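Side-chain contact in sensor protein, Kinase (Polaromonas sp. JS666, PDB 3GRC), which probably acts in two-component signalling as part of a sensor histidine kinase, its CheY-like receiver domain taking up a phosphoryl group: residues A[32-37]-A[43-48]. Residues are numbered along the deposited sequence; the frame is centred on the assembly and turned at random.
Sequences DSDMVH and LEQVAR
Gln45 reaches from helix 39-48 across to Val36 and Asp34 of the edge strand 32-36, and its side chain carries the whole helix side of the contact. Gln45 CB and CG both lie 4.3 Å from Val36 CG1, a plain van der Waals touch in which the aliphatic stem runs along the methyl. A beta-branched valine suits this edge strand, since it favours extended backbone and offers a compact apolar surface, which also rests on Leu10 of the neighbouring strand. CG, anti to the backbone N (chi1 -169°), carries the chain along Val36, and a bend at chi2 with the turn of the amide leaves NE2 as the atom nearest Asp34. At the tip the amide divides its work. Gln45 OE1 accepts a weak bond from NH1 of Arg48, three residues further along, 3.1 Å away and bent to 131°. Gln45 NE2 faces OD2 of Asp34 at 4.2 Å, too far for a direct bond, and the carboxylate and amide planes stand 79° apart. The hydroxyl of Tyr51 joins the two instead, being hydrogen-bonded both to Gln45 NE2 and to Asp34 OD2, while Asp34 OD1 makes a salt bridge with Arg8. Asp34 thus suits its place by offering two acceptors, while glutamine has aliphatic carbons for the valine and an amide that can both donate and accept. This is surface packing at one border of the parallel receiver sheet, within the beta-alpha unit formed by strand and helix. Its chemistry implies a modest apolar touch beside an indirect polar link, in which a tyrosine hydroxyl connects an amide to a carboxylate whose charge Arg8 probably offsets.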
ATOM      1  N   ASP A  32       1.507   0.833 -13.260  1.00 21.95           N
ATOM      2  CA  ASP A  32       1.531   2.295 -13.328  1.00 22.92           C
ATOM      3  C   ASP A  32       1.312   2.629 -11.857  1.00 21.83           C
ATOM      4  O   ASP A  32       0.785   1.800 -11.098  1.00 21.03           O
ATOM      5  CB  ASP A  32       0.347   2.889 -14.116  1.00 24.26           C
ATOM      6  CG  ASP A  32       0.523   2.808 -15.630  1.00 27.58           C
ATOM      7  OD1 ASP A  32       1.657   2.920 -16.125  1.00 27.33           O
ATOM      8  OD2 ASP A  32      -0.496   2.658 -16.333  1.00 31.31           O
ATOM      9  N   SER A  33       1.701   3.822 -11.439  1.00 20.41           N
ATOM     10  CA  SER A  33       1.500   4.201 -10.042  1.00 19.53           C
ATOM     11  C   SER A  33       1.574   5.696  -9.773  1.00 19.27           C
ATOM     12  O   SER A  33       2.183   6.460 -10.518  1.00 21.65           O
ATOM     13  CB  SER A  33       2.504   3.480  -9.139  1.00 16.61           C
ATOM     14  OG  SER A  33       3.832   3.851  -9.419  1.00 15.99           O
ATOM     15  N   ASP A  34       0.948   6.095  -8.680  1.00 18.72           N
ATOM     16  CA  ASP A  34       0.924   7.471  -8.261  1.00 16.95           C
ATOM     17  C   ASP A  34       1.562   7.550  -6.888  1.00 18.33           C
ATOM     18  O   ASP A  34       1.334   6.699  -6.037  1.00 18.72           O
ATOM     19  CB  ASP A  34      -0.516   7.984  -8.172  1.00 17.86           C
ATOM     20  CG  ASP A  34      -1.152   8.200  -9.541  1.00 18.24           C
ATOM     21  OD1 ASP A  34      -0.426   8.590 -10.472  1.00 17.16           O
ATOM     22  OD2 ASP A  34      -2.375   7.989  -9.680  1.00 19.85           O
HETATM   23  N   MSE A  35       2.355   8.580  -6.659  1.00 17.12           N
HETATM   24  CA  MSE A  35       2.984   8.737  -5.360  1.00 17.72           C
HETATM   25  C   MSE A  35       2.300   9.845  -4.554  1.00 17.36           C
HETATM   26  O   MSE A  35       2.018  10.918  -5.068  1.00 17.50           O
HETATM   27  CB  MSE A  35       4.471   9.096  -5.513  1.00 17.04           C
HETATM   28  CG  MSE A  35       5.271   8.214  -6.454  1.00 19.11           C
HETATM   29 SE   MSE A  35       7.036   8.913  -6.693  1.00 32.39          SE
HETATM   30  CE  MSE A  35       6.714  10.252  -8.098  1.00 25.47           C
ATOM     31  N   VAL A  36       2.028   9.563  -3.292  1.00 15.39           N
ATOM     32  CA  VAL A  36       1.464  10.526  -2.348  1.00 17.95           C
ATOM     33  C   VAL A  36       2.258  10.336  -1.062  1.00 18.70           C
ATOM     34  O   VAL A  36       2.813   9.268  -0.826  1.00 18.00           O
ATOM     35  CB  VAL A  36      -0.070  10.342  -2.095  1.00 19.14           C
ATOM     36  CG1 VAL A  36      -0.821  10.659  -3.386  1.00 18.40           C
ATOM     37  CG2 VAL A  36      -0.399   8.927  -1.600  1.00 17.92           C
ATOM     38  N   HIS A  37       2.312  11.364  -0.225  1.00 21.91           N
ATOM     39  CA  HIS A  37       3.121  11.280   0.984  1.00 22.63           C
ATOM     40  C   HIS A  37       2.431  11.307   2.345  1.00 23.00           C
ATOM     41  O   HIS A  37       3.111  11.420   3.372  1.00 24.99           O
ATOM     42  CB  HIS A  37       4.191  12.371   0.931  1.00 22.44           C
ATOM     43  CG  HIS A  37       3.645  13.759   0.840  1.00 25.34           C
ATOM     44  ND1 HIS A  37       3.132  14.439   1.927  1.00 27.36           N
ATOM     45  CD2 HIS A  37       3.507  14.601  -0.215  1.00 26.46           C
ATOM     46  CE1 HIS A  37       2.708  15.627   1.549  1.00 26.06           C
ATOM     47  NE2 HIS A  37       2.927  15.750   0.247  1.00 27.00           N
ATOM     48  N   LEU A  43      -6.259   9.237   1.124  1.00 27.73           N
ATOM     49  CA  LEU A  43      -7.720   9.188   1.188  1.00 31.65           C
ATOM     50  C   LEU A  43      -8.363   9.998   0.053  1.00 33.12           C
ATOM     51  O   LEU A  43      -9.313   9.545  -0.587  1.00 35.23           O
ATOM     52  CB  LEU A  43      -8.204   9.690   2.553  1.00 31.39           C
ATOM     53  CG  LEU A  43      -7.894   8.703   3.683  1.00 32.40           C
ATOM     54  CD1 LEU A  43      -8.199   9.298   5.046  1.00 32.87           C
ATOM     55  CD2 LEU A  43      -8.711   7.445   3.444  1.00 32.90           C
ATOM     56  N   GLU A  44      -7.827  11.184  -0.207  1.00 33.88           N
ATOM     57  CA  GLU A  44      -8.342  12.032  -1.276  1.00 35.42           C
ATOM     58  C   GLU A  44      -8.134  11.364  -2.638  1.00 35.40           C
ATOM     59  O   GLU A  44      -9.078  11.151  -3.408  1.00 36.61           O
ATOM     60  CB  GLU A  44      -7.608  13.379  -1.273  1.00 38.68           C
ATOM     61  CG  GLU A  44      -8.176  14.399  -2.252  1.00 45.32           C
ATOM     62  CD  GLU A  44      -7.294  15.637  -2.423  1.00 48.42           C
ATOM     63  OE1 GLU A  44      -6.722  16.137  -1.427  1.00 50.97           O
ATOM     64  OE2 GLU A  44      -7.186  16.125  -3.567  1.00 50.70           O
ATOM     65  N   GLN A  45      -6.884  11.012  -2.917  1.00 34.31           N
ATOM     66  CA  GLN A  45      -6.508  10.421  -4.194  1.00 32.43           C
ATOM     67  C   GLN A  45      -7.117   9.068  -4.554  1.00 32.54           C
ATOM     68  O   GLN A  45      -7.419   8.818  -5.721  1.00 30.91           O
ATOM     69  CB  GLN A  45      -4.977  10.319  -4.266  1.00 32.58           C
ATOM     70  CG  GLN A  45      -4.431   9.959  -5.625  1.00 29.51           C
ATOM     71  CD  GLN A  45      -4.919  10.898  -6.704  1.00 27.73           C
ATOM     72  OE1 GLN A  45      -4.952  12.103  -6.509  1.00 28.68           O
ATOM     73  NE2 GLN A  45      -5.299  10.347  -7.848  1.00 27.07           N
ATOM     74  N   VAL A  46      -7.301   8.196  -3.570  1.00 31.61           N
ATOM     75  CA  VAL A  46      -7.823   6.869  -3.855  1.00 33.52           C
ATOM     76  C   VAL A  46      -9.221   6.894  -4.470  1.00 36.34           C
ATOM     77  O   VAL A  46      -9.598   5.983  -5.206  1.00 36.12           O
ATOM     78  CB  VAL A  46      -7.831   5.985  -2.585  1.00 33.07           C
ATOM     79  CG1 VAL A  46      -8.953   6.401  -1.652  1.00 29.64           C
ATOM     80  CG2 VAL A  46      -7.950   4.533  -2.978  1.00 33.43           C
ATOM     81  N   ALA A  47      -9.975   7.948  -4.176  1.00 38.70           N
ATOM     82  CA  ALA A  47     -11.321   8.097  -4.701  1.00 42.48           C
ATOM     83  C   ALA A  47     -11.325   8.744  -6.089  1.00 44.45           C
ATOM     84  O   ALA A  47     -12.251   8.531  -6.877  1.00 45.38           O
ATOM     85  CB  ALA A  47     -12.160   8.930  -3.741  1.00 42.20           C
ATOM     86  N   ARG A  48     -10.285   9.518  -6.391  1.00 44.98           N
ATOM     87  CA  ARG A  48     -10.212  10.203  -7.676  1.00 45.68           C
ATOM     88  C   ARG A  48     -10.094   9.272  -8.878  1.00 44.79           C
ATOM     89  O   ARG A  48     -10.342   9.689 -10.005  1.00 45.34           O
ATOM     90  CB  ARG A  48      -9.056  11.201  -7.685  1.00 46.95           C
ATOM     91  CG  ARG A  48      -9.156  12.289  -6.624  1.00 49.70           C
ATOM     92  CD  ARG A  48      -7.996  13.257  -6.756  1.00 51.89           C
ATOM     93  NE  ARG A  48      -8.033  13.949  -8.042  1.00 55.09           N
ATOM     94  CZ  ARG A  48      -7.007  14.608  -8.578  1.00 55.95           C
ATOM     95  NH1 ARG A  48      -5.844  14.669  -7.946  1.00 56.55           N
ATOM     96  NH2 ARG A  48      -7.150  15.215  -9.749  1.00 55.21           N
TER